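Local structure of ribose-phosphate pyrophosphokinase (Sulfolobus solfataricus, 4TWB) at residues K81-D95 against V118-L132. The protein makes phosphoribosyl diphosphate (PRPP) by transferring the pyrophosphoryl group of ATP to the 1-hydroxyl of ribose 5-phosphate, with magnesium ions as cofactor. Residues are numbered along the deposited sequence; the frame is centred on the assembly and turned at random.
With AMP (adenosine monophosphate), chain G.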
loop_
_atom_site.group_PDB
_atom_site.type_symbol
_atom_site.label_atom_id
_atom_site.label_comp_id
_atom_site.label_asym_id
_atom_site.label_seq_id
_atom_site.Cartn_x
_atom_site.Cartn_y
_atom_site.Cartn_z
ATOM N N LYS A 81 -25.057 1.294 4.885
ATOM C CA LYS A 81 -24.428 2.382 4.146
ATOM C C LYS A 81 -23.018 2.577 4.685
ATOM O O LYS A 81 -22.785 2.509 5.902
ATOM C CB LYS A 81 -25.233 3.667 4.324
ATOM C CG LYS A 81 -24.966 4.752 3.290
ATOM C CD LYS A 81 -25.366 6.117 3.836
ATOM C CE LYS A 81 -25.606 7.121 2.721
ATOM N NZ LYS A 81 -26.141 8.404 3.265
ATOM N N LEU A 82 -22.073 2.796 3.779
ATOM C CA LEU A 82 -20.705 3.051 4.189
ATOM C C LEU A 82 -20.363 4.489 3.837
ATOM O O LEU A 82 -20.431 4.887 2.668
ATOM C CB LEU A 82 -19.726 2.105 3.488
ATOM C CG LEU A 82 -18.470 1.714 4.271
ATOM C CD1 LEU A 82 -17.287 1.651 3.319
ATOM C CD2 LEU A 82 -18.177 2.653 5.440
ATOM N N THR A 83 -20.006 5.260 4.861
ATOM C CA THR A 83 -19.471 6.595 4.666
ATOM C C THR A 83 -18.019 6.581 5.098
ATOM O O THR A 83 -17.700 6.327 6.265
ATOM C CB THR A 83 -20.232 7.641 5.482
ATOM O OG1 THR A 83 -21.553 7.795 4.946
ATOM C CG2 THR A 83 -19.505 8.970 5.430
ATOM N N ALA A 84 -17.134 6.840 4.145
ATOM C CA ALA A 84 -15.710 6.847 4.436
ATOM C C ALA A 84 -15.238 8.257 4.678
ATOM O O ALA A 84 -15.252 9.088 3.773
ATOM C CB ALA A 84 -14.936 6.220 3.292
ATOM N N ILE A 85 -14.834 8.523 5.909
ATOM C CA ILE A 85 -14.266 9.808 6.269
ATOM C C ILE A 85 -12.757 9.664 6.209
ATOM O O ILE A 85 -12.134 9.066 7.089
ATOM C CB ILE A 85 -14.701 10.252 7.684
ATOM C CG1 ILE A 85 -16.211 10.500 7.734
ATOM C CG2 ILE A 85 -13.939 11.507 8.122
ATOM C CD1 ILE A 85 -16.758 10.485 9.151
ATOM N N VAL A 86 -12.167 10.168 5.142
ATOM C CA VAL A 86 -10.726 10.107 5.003
ATOM C C VAL A 86 -10.190 11.526 5.004
ATOM O O VAL A 86 -10.252 12.226 3.987
ATOM C CB VAL A 86 -10.316 9.238 3.772
ATOM C CG1 VAL A 86 -11.534 8.894 2.946
ATOM C CG2 VAL A 86 -9.212 9.881 2.931
ATOM N N PRO A 87 -9.736 11.981 6.183
ATOM C CA PRO A 87 -9.291 13.359 6.410
ATOM C C PRO A 87 -8.235 13.807 5.399
ATOM O O PRO A 87 -8.424 14.809 4.715
ATOM C CB PRO A 87 -8.726 13.315 7.837
ATOM C CG PRO A 87 -9.529 12.250 8.509
ATOM C CD PRO A 87 -9.780 11.206 7.435
ATOM N N TYR A 88 -7.129 13.085 5.311
ATOM C CA TYR A 88 -6.167 13.347 4.250
ATOM C C TYR A 88 -6.224 12.226 3.212
ATOM O O TYR A 88 -5.911 11.078 3.517
ATOM C CB TYR A 88 -4.746 13.485 4.803
ATOM C CG TYR A 88 -3.703 13.600 3.712
ATOM C CD1 TYR A 88 -3.644 14.727 2.898
ATOM C CD2 TYR A 88 -2.787 12.578 3.482
ATOM C CE1 TYR A 88 -2.696 14.835 1.886
ATOM C CE2 TYR A 88 -1.838 12.673 2.471
ATOM C CZ TYR A 88 -1.796 13.806 1.677
ATOM O OH TYR A 88 -0.857 13.907 0.674
ATOM N N LEU A 89 -6.634 12.558 1.995
ATOM C CA LEU A 89 -6.681 11.591 0.916
ATOM C C LEU A 89 -5.351 11.586 0.157
ATOM O O LEU A 89 -4.949 12.600 -0.400
ATOM C CB LEU A 89 -7.835 11.922 -0.030
ATOM C CG LEU A 89 -7.995 10.971 -1.220
ATOM C CD1 LEU A 89 -8.055 9.530 -0.750
ATOM C CD2 LEU A 89 -9.230 11.323 -2.024
ATOM N N ALA A 90 -4.668 10.445 0.134
ATOM C CA ALA A 90 -3.357 10.352 -0.517
ATOM C C ALA A 90 -3.471 10.328 -2.038
ATOM O O ALA A 90 -4.528 10.067 -2.583
ATOM C CB ALA A 90 -2.580 9.130 -0.012
ATOM N N TYR A 91 -2.377 10.620 -2.718
ATOM C CA TYR A 91 -2.352 10.673 -4.177
ATOM C C TYR A 91 -3.249 11.774 -4.733
ATOM O O TYR A 91 -3.779 11.668 -5.838
ATOM C CB TYR A 91 -2.644 9.285 -4.781
ATOM C CG TYR A 91 -1.510 8.315 -4.503
ATOM C CD1 TYR A 91 -0.424 8.216 -5.368
ATOM C CD2 TYR A 91 -1.497 7.541 -3.339
ATOM C CE1 TYR A 91 0.642 7.353 -5.103
ATOM C CE2 TYR A 91 -0.440 6.675 -3.060
ATOM C CZ TYR A 91 0.626 6.588 -3.950
ATOM O OH TYR A 91 1.674 5.747 -3.679
ATOM N N SER A 92 -3.398 12.845 -3.960
ATOM C CA SER A 92 -4.238 13.964 -4.369
ATOM C C SER A 92 -3.470 14.904 -5.270
ATOM O O SER A 92 -4.041 15.516 -6.173
ATOM C CB SER A 92 -4.751 14.716 -3.152
ATOM O OG SER A 92 -5.676 13.910 -2.467
ATOM N N ARG A 93 -2.169 15.020 -5.030
ATOM C CA ARG A 93 -1.353 15.911 -5.840
ATOM C C ARG A 93 -1.306 15.435 -7.295
ATOM O O ARG A 93 -1.002 16.210 -8.202
ATOM C CB ARG A 93 0.044 16.026 -5.240
ATOM C CG ARG A 93 0.108 16.828 -3.936
ATOM C CD ARG A 93 0.910 16.081 -2.862
ATOM N NE ARG A 93 1.960 16.883 -2.218
ATOM C CZ ARG A 93 2.647 17.870 -2.805
ATOM N NH1 ARG A 93 2.426 18.206 -4.076
ATOM N NH2 ARG A 93 3.573 18.524 -2.114
ATOM N N GLN A 94 -1.632 14.161 -7.514
ATOM C CA GLN A 94 -1.620 13.592 -8.863
ATOM C C GLN A 94 -2.979 13.711 -9.549
ATOM O O GLN A 94 -3.738 12.734 -9.644
ATOM C CB GLN A 94 -1.152 12.137 -8.854
ATOM C CG GLN A 94 -0.922 11.568 -10.252
ATOM C CD GLN A 94 0.275 12.190 -10.971
ATOM O OE1 GLN A 94 1.088 12.899 -10.369
ATOM N NE2 GLN A 94 0.391 11.910 -12.262
ATOM N N ASP A 95 -3.235 14.915 -10.055
ATOM C CA ASP A 95 -4.542 15.347 -10.530
ATOM C C ASP A 95 -4.844 14.897 -11.969
ATOM O O ASP A 95 -6.001 14.628 -12.328
ATOM C CB ASP A 95 -4.585 16.875 -10.431
ATOM C CG ASP A 95 -5.991 17.418 -10.280
ATOM O OD1 ASP A 95 -6.967 16.670 -10.525
ATOM O OD2 ASP A 95 -6.116 18.608 -9.918
ATOM N N VAL A 118 -17.699 1.813 -0.754
ATOM C CA VAL A 118 -17.904 3.131 -0.150
ATOM C C VAL A 118 -19.027 3.883 -0.873
ATOM O O VAL A 118 -18.989 4.085 -2.094
ATOM C CB VAL A 118 -16.614 3.978 -0.157
ATOM C CG1 VAL A 118 -16.887 5.334 0.424
ATOM C CG2 VAL A 118 -15.519 3.292 0.631
ATOM N N ASN A 119 -20.033 4.291 -0.110
ATOM C CA ASN A 119 -21.185 4.982 -0.676
ATOM C C ASN A 119 -20.958 6.483 -0.704
ATOM O O ASN A 119 -21.194 7.157 -1.712
ATOM C CB ASN A 119 -22.438 4.686 0.148
ATOM C CG ASN A 119 -22.848 3.230 0.087
ATOM O OD1 ASN A 119 -22.903 2.536 1.109
ATOM N ND2 ASN A 119 -23.129 2.757 -1.116
ATOM N N THR A 120 -20.487 7.000 0.423
ATOM C CA THR A 120 -20.263 8.421 0.580
ATOM C C THR A 120 -18.840 8.643 1.026
ATOM O O THR A 120 -18.381 8.018 1.985
ATOM C CB THR A 120 -21.240 9.028 1.611
ATOM O OG1 THR A 120 -22.496 9.301 0.976
ATOM C CG2 THR A 120 -20.691 10.319 2.173
ATOM N N LEU A 121 -18.151 9.542 0.324
ATOM C CA LEU A 121 -16.766 9.909 0.638
ATOM C C LEU A 121 -16.652 11.324 1.214
ATOM O O LEU A 121 -17.129 12.291 0.609
ATOM C CB LEU A 121 -15.913 9.769 -0.621
ATOM C CG LEU A 121 -14.487 10.306 -0.622
ATOM C CD1 LEU A 121 -13.679 9.669 0.474
ATOM C CD2 LEU A 121 -13.842 10.032 -1.972
ATOM N N VAL A 122 -16.028 11.438 2.386
ATOM C CA VAL A 122 -15.837 12.726 3.055
ATOM C C VAL A 122 -14.356 13.064 3.141
ATOM O O VAL A 122 -13.584 12.319 3.744
ATOM C CB VAL A 122 -16.392 12.707 4.487
ATOM C CG1 VAL A 122 -16.192 14.052 5.118
ATOM C CG2 VAL A 122 -17.849 12.340 4.482
ATOM N N VAL A 123 -13.956 14.189 2.553
ATOM C CA VAL A 123 -12.541 14.569 2.512
ATOM C C VAL A 123 -12.328 16.000 2.995
ATOM O O VAL A 123 -13.144 16.884 2.728
ATOM C CB VAL A 123 -11.979 14.472 1.087
ATOM C CG1 VAL A 123 -10.502 14.724 1.092
ATOM C CG2 VAL A 123 -12.266 13.098 0.504
ATOM N N VAL A 124 -11.235 16.234 3.709
ATOM C CA VAL A 124 -10.901 17.574 4.151
ATOM C C VAL A 124 -9.858 18.194 3.203
ATOM O O VAL A 124 -8.849 17.568 2.900
ATOM C CB VAL A 124 -10.384 17.559 5.592
ATOM C CG1 VAL A 124 -10.058 18.978 6.061
ATOM C CG2 VAL A 124 -11.408 16.929 6.501
ATOM N N GLU A 125 -10.113 19.418 2.739
ATOM C CA GLU A 125 -9.230 20.107 1.792
ATOM C C GLU A 125 -8.559 19.179 0.792
ATOM O O GLU A 125 -7.339 18.990 0.827
ATOM C CB GLU A 125 -8.144 20.952 2.485
ATOM C CG GLU A 125 -8.599 22.264 3.046
ATOM C CD GLU A 125 -9.198 23.180 2.010
ATOM O OE1 GLU A 125 -8.448 23.803 1.226
ATOM O OE2 GLU A 125 -10.435 23.294 2.007
ATOM N N PRO A 126 -9.348 18.618 -0.117
ATOM C CA PRO A 126 -8.776 17.911 -1.266
ATOM C C PRO A 126 -7.908 18.890 -2.041
ATOM O O PRO A 126 -8.344 20.015 -2.241
ATOM C CB PRO A 126 -10.013 17.558 -2.098
ATOM C CG PRO A 126 -11.042 18.605 -1.672
ATOM C CD PRO A 126 -10.813 18.697 -0.195
ATOM N N HIS A 127 -6.718 18.482 -2.468
ATOM C CA HIS A 127 -5.842 19.367 -3.226
ATOM C C HIS A 127 -6.530 20.125 -4.375
ATOM O O HIS A 127 -6.253 21.299 -4.607
ATOM C CB HIS A 127 -4.652 18.594 -3.762
ATOM C CG HIS A 127 -3.675 19.436 -4.526
ATOM N ND1 HIS A 127 -2.745 20.244 -3.909
ATOM C CD2 HIS A 127 -3.479 19.585 -5.859
ATOM C CE1 HIS A 127 -2.015 20.851 -4.828
ATOM N NE2 HIS A 127 -2.441 20.470 -6.018
ATOM N N LYS A 128 -7.404 19.457 -5.109
ATOM C CA LYS A 128 -8.214 20.150 -6.107
ATOM C C LYS A 128 -9.562 19.429 -6.285
ATOM O O LYS A 128 -9.616 18.327 -6.813
ATOM C CB LYS A 128 -7.455 20.275 -7.428
ATOM C CG LYS A 128 -8.072 21.288 -8.393
ATOM C CD LYS A 128 -7.443 21.200 -9.780
ATOM C CE LYS A 128 -8.321 21.850 -10.844
ATOM N NZ LYS A 128 -8.022 21.313 -12.206
ATOM N N PRO A 129 -10.656 20.059 -5.832
ATOM C CA PRO A 129 -11.948 19.383 -5.649
ATOM C C PRO A 129 -12.591 18.801 -6.912
ATOM O O PRO A 129 -13.559 18.049 -6.776
ATOM C CB PRO A 129 -12.834 20.484 -5.061
ATOM C CG PRO A 129 -11.878 21.464 -4.469
ATOM C CD PRO A 129 -10.703 21.459 -5.384
ATOM N N GLU A 130 -12.090 19.140 -8.102
ATOM C CA GLU A 130 -12.575 18.513 -9.332
ATOM C C GLU A 130 -12.152 17.045 -9.370
ATOM O O GLU A 130 -12.924 16.182 -9.798
ATOM C CB GLU A 130 -12.061 19.231 -10.580
ATOM C CG GLU A 130 -12.842 20.469 -10.960
ATOM C CD GLU A 130 -12.300 21.722 -10.301
ATOM O OE1 GLU A 130 -11.554 21.605 -9.297
ATOM O OE2 GLU A 130 -12.619 22.824 -10.797
ATOM N N GLU A 131 -10.913 16.781 -8.951
ATOM C CA GLU A 131 -10.438 15.435 -8.669
ATOM C C GLU A 131 -11.561 14.479 -8.316
ATOM O O GLU A 131 -11.726 13.445 -8.950
ATOM C CB GLU A 131 -9.551 15.460 -7.439
ATOM C CG GLU A 131 -8.101 15.697 -7.688
ATOM C CD GLU A 131 -7.305 15.597 -6.406
ATOM O OE1 GLU A 131 -7.760 16.159 -5.387
ATOM O OE2 GLU A 131 -6.239 14.946 -6.413
ATOM N N LEU A 132 -12.316 14.828 -7.281
ATOM C CA LEU A 132 -13.246 13.902 -6.665
ATOM C C LEU A 132 -14.449 13.542 -7.538
ATOM O O LEU A 132 -15.294 12.743 -7.132
ATOM C CB LEU A 132 -13.689 14.423 -5.301
ATOM C CG LEU A 132 -12.574 14.983 -4.414
ATOM C CD1 LEU A 132 -13.112 15.311 -3.021
ATOM C CD2 LEU A 132 -11.412 14.023 -4.316
HETATM P P AMP G . 1.243 20.692 -7.200
HETATM O O1P AMP G . 0.809 22.139 -7.284
HETATM O O2P AMP G . 2.207 20.380 -6.074
HETATM O O3P AMP G . 0.107 19.706 -7.363
HETATM O "O5'" AMP G . 2.115 20.478 -8.538
HETATM C "C5'" AMP G . 1.820 19.393 -9.416
HETATM C "C4'" AMP G . 3.078 18.567 -9.651
HETATM O "O4'" AMP G . 3.452 17.892 -8.440
HETATM C "C3'" AMP G . 2.853 17.512 -10.728
HETATM O "O3'" AMP G . 3.754 17.735 -11.821
HETATM C "C2'" AMP G . 3.097 16.171 -10.044
HETATM O "O2'" AMP G . 3.878 15.269 -10.847
HETATM C "C1'" AMP G . 3.782 16.528 -8.724
HETATM N N9 AMP G . 3.378 15.602 -7.624
HETATM C C8 AMP G . 2.358 14.708 -7.654
HETATM N N7 AMP G . 2.269 14.008 -6.492
HETATM C C5 AMP G . 3.267 14.445 -5.695
HETATM C C6 AMP G . 3.761 14.132 -4.332
HETATM N N6 AMP G . 3.142 13.187 -3.583
HETATM N N1 AMP G . 4.835 14.823 -3.860
HETATM C C2 AMP G . 5.450 15.774 -4.598
HETATM N N3 AMP G . 5.066 16.115 -5.848
HETATM C C4 AMP G . 4.003 15.491 -6.442
HETATM O O HOH W 1 -7.126 15.517 1.176
#
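A84, on strand 81-86, meets V118, which lies just ahead of strand 120-124; A84 CB touches both methyls of V118. L82 CD1 reaches V118 CG2 from the same side. Further along this face L121 CD1 lies against V86 CG1; L121 CG is anti to the backbone N (chi1 170°), and the side chain leans toward 81-86. On the other face T83 and T120 run alongside each other, T83 OG1 against T120 CB, and I85 CG1 lies against V122 CB. Strands 81-86 and 120-124 are zipped by alternating backbone bonds, among them A84 N to T120 O (2.8 Å) and V122 N to A84 O (2.8 Å). At the start of the pair, N119 OD1 takes the amide of L82 on a lone pair, at 2.8 Å and nearly straight (171°). L82 O in turn accepts from both N119 N and T120 N. Past the strands, a water links L89 N to V124 O. S92 CB packs on H127 CB (3.9 Å), and S92 OG is tied to L89 O. R93 lays its guanidinium over the AMP adenine and binds O2P weakly through NH1 (3.0 Å). H127 NE2 lies 3.0 Å from AMP O3P, while D217 holds its ND1. The strands and helix 105-114 form a beta-alpha-beta unit of the N-terminal PRTase-like domain; at the C-terminal ends of its strands the chain runs into loops that bring R93, Q94 and H127 to the AMP.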